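Interferon alpha/beta receptor 1 (Mus musculus, PDB 3WCY) pairs with IFNAR2 to form the cell-surface receptor for type I interferons, whose binding sets off JAK-STAT signalling. Local coordinates at residues Phe97-Val107 / Val176-Ser187; Leu306-Val314 / Val369-Leu377. All coordinates share one frame; numbering follows the deposited sequence.

In the fold
Running from the N terminus, the chain leaves the first fibronectin type III domain through Phe97-Val107 and enters the second. Interaction 1 closes a loop of 68 residues by bringing strand 171-179 and the turn after it back against this entry segment, so it ties the junction of domains one and two to the end of the second sandwich. The chain then passes through the third domain before interaction 2 closes a 54-residue loop within the fourth, setting strand 311-316 against strand 369-376 of the facing sheet. The two contacts follow in series, neither nesting nor crossing. The centres of interaction 1 and interaction 2 lie about 44 Å apart, on opposite sides of the chain's centre.

Interaction 1. Residues Phe97-Val107 / Val176-Ser187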
loop_
_atom_site.group_PDB
_atom_site.type_symbol
_atom_site.label_atom_id
_atom_site.label_comp_id
_atom_site.label_asym_id
_atom_site.label_seq_id
_atom_site.Cartn_x
_atom_site.Cartn_y
_atom_site.Cartn_z
ATOM N N PHE A 97 -11.287 -14.756 -16.182
ATOM C CA PHE A 97 -10.680 -13.559 -15.588
ATOM C C PHE A 97 -10.557 -12.341 -16.533
ATOM O O PHE A 97 -10.421 -11.216 -16.050
ATOM C CB PHE A 97 -9.332 -13.922 -14.930
ATOM C CG PHE A 97 -8.589 -12.818 -14.211
ATOM C CD1 PHE A 97 -9.191 -12.108 -13.177
ATOM C CD2 PHE A 97 -7.273 -12.518 -14.539
ATOM C CE1 PHE A 97 -8.501 -11.092 -12.512
ATOM C CE2 PHE A 97 -6.578 -11.518 -13.854
ATOM C CZ PHE A 97 -7.198 -10.809 -12.850
ATOM N N TYR A 98 -10.622 -12.552 -17.859
ATOM C CA TYR A 98 -10.530 -11.457 -18.829
ATOM C C TYR A 98 -11.911 -10.893 -19.224
ATOM O O TYR A 98 -12.034 -9.690 -19.465
ATOM C CB TYR A 98 -9.747 -11.883 -20.088
ATOM C CG TYR A 98 -8.309 -12.299 -19.853
ATOM C CD1 TYR A 98 -7.341 -11.365 -19.490
ATOM C CD2 TYR A 98 -7.893 -13.606 -20.095
ATOM C CE1 TYR A 98 -6.009 -11.737 -19.301
ATOM C CE2 TYR A 98 -6.559 -13.986 -19.929
ATOM C CZ TYR A 98 -5.619 -13.046 -19.532
ATOM O OH TYR A 98 -4.304 -13.414 -19.359
ATOM N N THR A 99 -12.934 -11.757 -19.296
ATOM C CA THR A 99 -14.295 -11.367 -19.683
ATOM C C THR A 99 -15.187 -10.930 -18.514
ATOM O O THR A 99 -16.265 -10.370 -18.752
ATOM C CB THR A 99 -14.964 -12.461 -20.541
ATOM O OG1 THR A 99 -14.846 -13.727 -19.886
ATOM C CG2 THR A 99 -14.397 -12.532 -21.956
ATOM N N ALA A 100 -14.752 -11.184 -17.263
ATOM C CA ALA A 100 -15.519 -10.848 -16.055
ATOM C C ALA A 100 -15.542 -9.354 -15.730
ATOM O O ALA A 100 -14.499 -8.696 -15.735
ATOM C CB ALA A 100 -15.009 -11.639 -14.863
ATOM N N HIS A 101 -16.745 -8.833 -15.446
ATOM C CA HIS A 101 -16.994 -7.437 -15.089
ATOM C C HIS A 101 -16.990 -7.277 -13.575
ATOM O O HIS A 101 -17.186 -8.253 -12.844
ATOM C CB HIS A 101 -18.357 -6.981 -15.638
ATOM C CG HIS A 101 -18.399 -6.823 -17.123
ATOM N ND1 HIS A 101 -18.238 -5.586 -17.721
ATOM C CD2 HIS A 101 -18.587 -7.755 -18.085
ATOM C CE1 HIS A 101 -18.338 -5.802 -19.021
ATOM N NE2 HIS A 101 -18.546 -7.091 -19.288
ATOM N N MET A 102 -16.809 -6.035 -13.110
ATOM C CA MET A 102 -16.797 -5.693 -11.691
ATOM C C MET A 102 -18.124 -5.076 -11.259
ATOM O O MET A 102 -18.501 -4.012 -11.764
ATOM C CB MET A 102 -15.668 -4.708 -11.402
ATOM C CG MET A 102 -14.364 -5.362 -11.110
ATOM S SD MET A 102 -13.034 -4.157 -11.210
ATOM C CE MET A 102 -13.375 -3.184 -9.787
ATOM N N SER A 103 -18.821 -5.729 -10.305
ATOM C CA SER A 103 -20.084 -5.225 -9.755
ATOM C C SER A 103 -19.746 -4.057 -8.819
ATOM O O SER A 103 -18.625 -4.028 -8.320
ATOM C CB SER A 103 -20.824 -6.326 -8.998
ATOM O OG SER A 103 -20.127 -6.696 -7.822
ATOM N N PRO A 104 -20.634 -3.058 -8.592
ATOM C CA PRO A 104 -20.259 -1.941 -7.699
ATOM C C PRO A 104 -19.917 -2.387 -6.265
ATOM O O PRO A 104 -20.405 -3.439 -5.838
ATOM C CB PRO A 104 -21.480 -1.019 -7.752
ATOM C CG PRO A 104 -22.230 -1.429 -8.982
ATOM C CD PRO A 104 -22.008 -2.891 -9.105
ATOM N N PRO A 105 -19.044 -1.666 -5.521
ATOM C CA PRO A 105 -18.715 -2.114 -4.157
ATOM C C PRO A 105 -19.850 -1.857 -3.160
ATOM O O PRO A 105 -20.564 -0.861 -3.297
ATOM C CB PRO A 105 -17.462 -1.306 -3.813
ATOM C CG PRO A 105 -17.566 -0.076 -4.611
ATOM C CD PRO A 105 -18.358 -0.400 -5.852
ATOM N N GLU A 106 -20.031 -2.757 -2.177
ATOM C CA GLU A 106 -21.066 -2.585 -1.155
ATOM C C GLU A 106 -20.637 -1.453 -0.193
ATOM O O GLU A 106 -19.497 -1.441 0.279
ATOM C CB GLU A 106 -21.347 -3.910 -0.418
ATOM C CG GLU A 106 -22.632 -3.907 0.399
ATOM C CD GLU A 106 -22.906 -5.169 1.198
ATOM O OE1 GLU A 106 -23.875 -5.886 0.854
ATOM O OE2 GLU A 106 -22.174 -5.429 2.181
ATOM N N VAL A 107 -21.541 -0.486 0.056
ATOM C CA VAL A 107 -21.231 0.670 0.900
ATOM C C VAL A 107 -22.261 0.941 1.998
ATOM O O VAL A 107 -23.453 1.006 1.714
ATOM C CB VAL A 107 -20.830 1.933 0.067
ATOM C CG1 VAL A 107 -21.630 2.044 -1.226
ATOM C CG2 VAL A 107 -20.926 3.223 0.879
ATOM N N VAL A 176 -19.577 5.495 -4.441
ATOM C CA VAL A 176 -18.274 4.815 -4.388
ATOM C C VAL A 176 -18.064 3.940 -5.620
ATOM O O VAL A 176 -18.895 3.085 -5.929
ATOM C CB VAL A 176 -18.069 4.013 -3.069
ATOM C CG1 VAL A 176 -16.696 3.351 -3.016
ATOM C CG2 VAL A 176 -18.279 4.894 -1.842
ATOM N N LYS A 177 -16.931 4.152 -6.297
ATOM C CA LYS A 177 -16.501 3.432 -7.489
ATOM C C LYS A 177 -15.323 2.501 -7.131
ATOM O O LYS A 177 -14.372 2.932 -6.460
ATOM C CB LYS A 177 -16.070 4.454 -8.561
ATOM C CG LYS A 177 -15.723 3.891 -9.932
ATOM C CD LYS A 177 -15.258 5.008 -10.865
ATOM C CE LYS A 177 -15.431 4.697 -12.339
ATOM N NZ LYS A 177 -16.844 4.831 -12.790
ATOM N N ALA A 178 -15.386 1.234 -7.580
ATOM C CA ALA A 178 -14.292 0.284 -7.376
ATOM C C ALA A 178 -13.456 0.273 -8.638
ATOM O O ALA A 178 -13.987 0.085 -9.737
ATOM C CB ALA A 178 -14.830 -1.107 -7.087
ATOM N N ILE A 179 -12.161 0.534 -8.504
ATOM C CA ILE A 179 -11.275 0.539 -9.669
ATOM C C ILE A 179 -10.126 -0.448 -9.543
ATOM O O ILE A 179 -9.615 -0.636 -8.441
ATOM C CB ILE A 179 -10.833 1.963 -10.114
ATOM C CG1 ILE A 179 -10.299 2.812 -8.934
ATOM C CG2 ILE A 179 -11.976 2.674 -10.850
ATOM C CD1 ILE A 179 -9.357 3.972 -9.337
ATOM N N HIS A 180 -9.763 -1.116 -10.661
ATOM C CA HIS A 180 -8.622 -2.040 -10.764
ATOM C C HIS A 180 -7.541 -1.241 -11.536
ATOM O O HIS A 180 -7.545 -1.255 -12.772
ATOM C CB HIS A 180 -9.010 -3.338 -11.519
ATOM C CG HIS A 180 -8.111 -4.519 -11.259
ATOM N ND1 HIS A 180 -6.759 -4.365 -10.953
ATOM C CD2 HIS A 180 -8.398 -5.842 -11.291
ATOM C CE1 HIS A 180 -6.282 -5.590 -10.799
ATOM N NE2 HIS A 180 -7.226 -6.513 -10.992
ATOM N N PRO A 181 -6.663 -0.471 -10.838
ATOM C CA PRO A 181 -5.705 0.390 -11.556
ATOM C C PRO A 181 -4.649 -0.287 -12.425
ATOM O O PRO A 181 -3.986 0.408 -13.198
ATOM C CB PRO A 181 -5.081 1.239 -10.442
ATOM C CG PRO A 181 -5.240 0.431 -9.214
ATOM C CD PRO A 181 -6.547 -0.285 -9.376
ATOM N N SER A 182 -4.490 -1.620 -12.313
ATOM C CA SER A 182 -3.494 -2.361 -13.089
ATOM C C SER A 182 -4.087 -3.216 -14.214
ATOM O O SER A 182 -3.491 -3.292 -15.290
ATOM C CB SER A 182 -2.606 -3.195 -12.172
ATOM O OG SER A 182 -1.921 -2.372 -11.240
ATOM N N LEU A 183 -5.250 -3.847 -13.977
ATOM C CA LEU A 183 -5.897 -4.708 -14.967
ATOM C C LEU A 183 -6.925 -3.979 -15.843
ATOM O O LEU A 183 -7.919 -4.588 -16.252
ATOM C CB LEU A 183 -6.507 -5.949 -14.295
ATOM C CG LEU A 183 -6.595 -7.211 -15.147
ATOM C CD1 LEU A 183 -5.492 -8.175 -14.805
ATOM C CD2 LEU A 183 -7.936 -7.882 -14.978
ATOM N N LYS A 184 -6.677 -2.679 -16.153
ATOM C CA LYS A 184 -7.516 -1.849 -17.038
ATOM C C LYS A 184 -8.963 -1.571 -16.525
ATOM O O LYS A 184 -9.375 -0.408 -16.473
ATOM C CB LYS A 184 -7.531 -2.458 -18.457
ATOM C CG LYS A 184 -7.756 -1.482 -19.600
ATOM C CD LYS A 184 -7.384 -2.111 -20.955
ATOM C CE LYS A 184 -8.263 -3.280 -21.361
ATOM N NZ LYS A 184 -7.794 -3.921 -22.613
ATOM N N LYS A 185 -9.713 -2.638 -16.165
ATOM C CA LYS A 185 -11.102 -2.635 -15.701
ATOM C C LYS A 185 -11.480 -1.659 -14.574
ATOM O O LYS A 185 -10.620 -1.169 -13.837
ATOM C CB LYS A 185 -11.580 -4.063 -15.399
ATOM C CG LYS A 185 -11.983 -4.832 -16.652
ATOM C CD LYS A 185 -10.994 -5.937 -16.995
ATOM C CE LYS A 185 -11.517 -7.311 -16.645
ATOM N NZ LYS A 185 -12.631 -7.731 -17.541
ATOM N N HIS A 186 -12.792 -1.372 -14.472
ATOM C CA HIS A 186 -13.413 -0.456 -13.510
ATOM C C HIS A 186 -14.874 -0.866 -13.250
ATOM O O HIS A 186 -15.431 -1.692 -13.983
ATOM C CB HIS A 186 -13.322 1.002 -14.010
ATOM C CG HIS A 186 -13.829 1.188 -15.406
ATOM N ND1 HIS A 186 -13.033 0.914 -16.508
ATOM C CD2 HIS A 186 -15.045 1.595 -15.838
ATOM C CE1 HIS A 186 -13.785 1.165 -17.566
ATOM N NE2 HIS A 186 -15.004 1.578 -17.213
ATOM N N SER A 187 -15.482 -0.302 -12.198
ATOM C CA SER A 187 -16.859 -0.611 -11.805
ATOM C C SER A 187 -17.809 0.578 -11.992
ATOM O O SER A 187 -17.396 1.730 -11.824
ATOM C CB SER A 187 -16.891 -1.048 -10.343
ATOM O OG SER A 187 -17.957 -1.939 -10.076
#
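The Phe97 ring meets both methyls of Leu183 with its outer carbons: CE2 lies 3.6 Å from CD1 of Leu183, with CD1 coming in obliquely to the ring. CG of Phe97 stands anti to the backbone N (chi1 -177°), which swings the ring over to Leu183, while Tyr70 packs on it edge-to-face. Leu183 also covers a second ring, with its CB centred 3.4 Å above one face of His180.

Beside these rings the ammonium of Lys185 grips two carbonyls of the chain leaving the first domain. Its NZ donates to Tyr98 O at 2.8 Å and to Ala100 O at 2.8 Å, standing above both carbonyl planes.

These contacts lie at the junction between the first two fibronectin type III domains, where strand 171-179 of the second domain runs into the turn carrying Leu183 and Lys185. A chain of another protein packs on Tyr98 and Leu183, consistent with the use of interdomain turns for ligand binding in cytokine receptors.

Met102 reaches across with its terminal methyl, CE lying 3.7 Å from Ala178 CB, and the bend at chi3 (70°) turns that methyl in. Ser187 OG sits close to both Met102 O (2.7 Å) and Ser103 O, with one proton for the two. Pro105 rests its CD on Ala178 CB (3.8 Å) and its CG on Val176 CG1, and Val107 meets Val176 through their CG2 methyls at 4.1 Å, beside Val118 of strand 116-121.

Interaction 2. Residues Leu306-Val314 / Val369-Leu377; sequences LPPPPVITV and VYCVQARVL
A single side-chain hydrogen bond joins the run of four prolines, Pro307-Pro310, to strand 369-376: Arg375 NH1 donates to Pro307 O over 3.2 Å. It is nearly straight at NH1 (168°), and the oxygen lies in the guanidinium plane, at its edge. Seen from the acceptor the donor stands above the carbonyl plane. The CB of Arg375 points away from the prolines, but bends at chi2 and chi3 fold the chain back so that the guanidinium arrives beside Pro307, which follows a cis peptide bond. The other terminal nitrogen, NH2 of Arg375, comes to 3.5 Å from Pro307 CD.

Proline rings pack on the end of the strand. Pro310 CG lies 4.1 Å from Val376 CB, and its CD approaches Ala374 O at 3.5 Å. Pro307 CG touches Val376 CG1 at a slant.

Aliphatic packing carries the rest. The extended side chain of Ile312, with CG1 anti to the backbone N (chi1 -160°), delivers CD1 to Ala374 CB at 3.6 Å and to Val372 CG1 at 3.8 Å. Two residues further along the strand, Val314 and Val372 slide past each other in opposite directions, CG1 of Val314 lying 4.0 Å from CG2 of Val372. Val323 and Leu392 also pack on Ile312, and Ile339 lies against Val372 and Ala374.

Strand 369-376 is also tied to strand 392-395 by the disulfide of Cys371 and Cys393. Strand 311-314 and strand 369-376, from the two facing sheets, run at 141° to each other, in the face-to-face packing of a fibronectin type III sandwich, here the fourth such domain of the receptor.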
loop_
_atom_site.group_PDB
_atom_site.type_symbol
_atom_site.label_atom_id
_atom_site.label_comp_id
_atom_site.label_asym_id
_atom_site.label_seq_id
_atom_site.Cartn_x
_atom_site.Cartn_y
_atom_site.Cartn_z
ATOM N N LEU A 306 19.763 5.933 6.381
ATOM C CA LEU A 306 20.296 5.838 5.022
ATOM C C LEU A 306 19.493 6.737 4.055
ATOM O O LEU A 306 18.259 6.777 4.150
ATOM C CB LEU A 306 20.225 4.374 4.518
ATOM C CG LEU A 306 21.120 3.315 5.179
ATOM C CD1 LEU A 306 20.548 1.921 4.964
ATOM C CD2 LEU A 306 22.550 3.373 4.640
ATOM N N PRO A 307 20.142 7.443 3.096
ATOM C CA PRO A 307 21.583 7.502 2.801
ATOM C C PRO A 307 22.299 8.722 3.432
ATOM O O PRO A 307 21.616 9.583 3.999
ATOM C CB PRO A 307 21.587 7.535 1.263
ATOM C CG PRO A 307 20.251 8.190 0.867
ATOM C CD PRO A 307 19.389 8.250 2.117
ATOM N N PRO A 308 23.656 8.849 3.356
ATOM C CA PRO A 308 24.307 10.049 3.914
ATOM C C PRO A 308 24.060 11.294 3.035
ATOM O O PRO A 308 23.605 11.138 1.894
ATOM C CB PRO A 308 25.798 9.666 3.954
ATOM C CG PRO A 308 25.875 8.229 3.551
ATOM C CD PRO A 308 24.657 7.959 2.740
ATOM N N PRO A 309 24.342 12.536 3.518
ATOM C CA PRO A 309 24.088 13.725 2.682
ATOM C C PRO A 309 24.920 13.815 1.390
ATOM O O PRO A 309 26.073 13.371 1.389
ATOM C CB PRO A 309 24.397 14.892 3.629
ATOM C CG PRO A 309 25.340 14.330 4.628
ATOM C CD PRO A 309 24.860 12.928 4.847
ATOM N N PRO A 310 24.371 14.404 0.291
ATOM C CA PRO A 310 25.155 14.526 -0.951
ATOM C C PRO A 310 26.144 15.697 -0.907
ATOM O O PRO A 310 26.091 16.505 0.026
ATOM C CB PRO A 310 24.078 14.732 -2.034
ATOM C CG PRO A 310 22.753 14.723 -1.328
ATOM C CD PRO A 310 23.029 14.986 0.115
ATOM N N VAL A 311 27.048 15.792 -1.906
ATOM C CA VAL A 311 28.029 16.886 -1.965
ATOM C C VAL A 311 27.593 17.957 -2.973
ATOM O O VAL A 311 27.675 17.757 -4.188
ATOM C CB VAL A 311 29.509 16.448 -2.139
ATOM C CG1 VAL A 311 30.449 17.615 -1.867
ATOM C CG2 VAL A 311 29.856 15.267 -1.238
ATOM N N ILE A 312 27.121 19.093 -2.438
ATOM C CA ILE A 312 26.631 20.245 -3.189
ATOM C C ILE A 312 27.776 21.143 -3.700
ATOM O O ILE A 312 28.733 21.415 -2.965
ATOM C CB ILE A 312 25.512 20.994 -2.391
ATOM C CG1 ILE A 312 24.648 21.881 -3.297
ATOM C CG2 ILE A 312 26.035 21.745 -1.146
ATOM C CD1 ILE A 312 23.290 22.295 -2.703
ATOM N N THR A 313 27.683 21.560 -4.976
ATOM C CA THR A 313 28.651 22.430 -5.652
ATOM C C THR A 313 27.905 23.642 -6.227
ATOM O O THR A 313 26.905 23.472 -6.930
ATOM C CB THR A 313 29.412 21.658 -6.750
ATOM O OG1 THR A 313 29.654 20.306 -6.348
ATOM C CG2 THR A 313 30.716 22.311 -7.106
ATOM N N VAL A 314 28.363 24.861 -5.903
ATOM C CA VAL A 314 27.710 26.080 -6.394
ATOM C C VAL A 314 28.608 26.917 -7.281
ATOM O O VAL A 314 29.746 27.206 -6.923
ATOM C CB VAL A 314 26.958 26.916 -5.325
ATOM C CG1 VAL A 314 25.759 26.155 -4.768
ATOM C CG2 VAL A 314 27.881 27.366 -4.199
ATOM N N VAL A 369 23.589 37.338 -1.014
ATOM C CA VAL A 369 24.015 36.017 -0.544
ATOM C C VAL A 369 22.844 35.037 -0.468
ATOM O O VAL A 369 21.863 35.304 0.229
ATOM C CB VAL A 369 24.806 36.092 0.794
ATOM C CG1 VAL A 369 25.323 34.715 1.213
ATOM C CG2 VAL A 369 25.961 37.090 0.701
ATOM N N TYR A 370 22.970 33.898 -1.177
ATOM C CA TYR A 370 21.973 32.830 -1.219
ATOM C C TYR A 370 22.529 31.533 -0.632
ATOM O O TYR A 370 23.629 31.114 -0.993
ATOM C CB TYR A 370 21.464 32.601 -2.653
ATOM C CG TYR A 370 20.523 33.677 -3.150
ATOM C CD1 TYR A 370 19.168 33.648 -2.831
ATOM C CD2 TYR A 370 20.978 34.706 -3.969
ATOM C CE1 TYR A 370 18.295 34.636 -3.288
ATOM C CE2 TYR A 370 20.113 35.694 -4.441
ATOM C CZ TYR A 370 18.770 35.655 -4.098
ATOM O OH TYR A 370 17.909 36.619 -4.563
ATOM N N CYS A 371 21.763 30.904 0.270
ATOM C CA CYS A 371 22.133 29.655 0.924
ATOM C C CYS A 371 21.392 28.466 0.332
ATOM O O CYS A 371 20.166 28.417 0.389
ATOM C CB CYS A 371 21.927 29.752 2.429
ATOM S SG CYS A 371 23.465 29.756 3.380
ATOM N N VAL A 372 22.145 27.506 -0.233
ATOM C CA VAL A 372 21.595 26.301 -0.870
ATOM C C VAL A 372 21.835 25.038 -0.021
ATOM O O VAL A 372 22.840 24.942 0.689
ATOM C CB VAL A 372 22.089 26.107 -2.338
ATOM C CG1 VAL A 372 21.050 25.365 -3.172
ATOM C CG2 VAL A 372 22.446 27.437 -3.001
ATOM N N GLN A 373 20.893 24.082 -0.109
ATOM C CA GLN A 373 20.904 22.786 0.568
ATOM C C GLN A 373 20.290 21.743 -0.354
ATOM O O GLN A 373 19.310 22.042 -1.034
ATOM C CB GLN A 373 20.113 22.852 1.874
ATOM C CG GLN A 373 20.969 22.656 3.110
ATOM C CD GLN A 373 20.145 22.276 4.312
ATOM O OE1 GLN A 373 19.328 21.346 4.271
ATOM N NE2 GLN A 373 20.373 22.956 5.425
ATOM N N ALA A 374 20.859 20.528 -0.394
ATOM C CA ALA A 374 20.344 19.470 -1.270
ATOM C C ALA A 374 20.236 18.090 -0.630
ATOM O O ALA A 374 20.968 17.770 0.307
ATOM C CB ALA A 374 21.166 19.388 -2.547
ATOM N N ARG A 375 19.320 17.270 -1.162
ATOM C CA ARG A 375 19.084 15.897 -0.733
ATOM C C ARG A 375 18.805 15.000 -1.929
ATOM O O ARG A 375 18.363 15.477 -2.978
ATOM C CB ARG A 375 17.973 15.804 0.332
ATOM C CG ARG A 375 18.464 16.027 1.774
ATOM C CD ARG A 375 19.330 14.896 2.340
ATOM N NE ARG A 375 18.578 13.650 2.509
ATOM C CZ ARG A 375 19.089 12.513 2.974
ATOM N NH1 ARG A 375 20.366 12.448 3.330
ATOM N NH2 ARG A 375 18.326 11.435 3.090
ATOM N N VAL A 376 19.100 13.703 -1.776
ATOM C CA VAL A 376 18.925 12.699 -2.825
ATOM C C VAL A 376 17.737 11.752 -2.538
ATOM O O VAL A 376 17.443 11.466 -1.371
ATOM C CB VAL A 376 20.270 11.986 -3.141
ATOM C CG1 VAL A 376 20.676 10.991 -2.051
ATOM C CG2 VAL A 376 20.249 11.340 -4.520
ATOM N N LEU A 377 17.033 11.316 -3.602
ATOM C CA LEU A 377 15.859 10.447 -3.491
ATOM C C LEU A 377 15.958 9.219 -4.396
ATOM O O LEU A 377 16.081 9.349 -5.613
ATOM C CB LEU A 377 14.561 11.234 -3.779
ATOM C CG LEU A 377 14.259 12.453 -2.889
ATOM C CD1 LEU A 377 13.267 13.378 -3.562
ATOM C CD2 LEU A 377 13.770 12.036 -1.499
#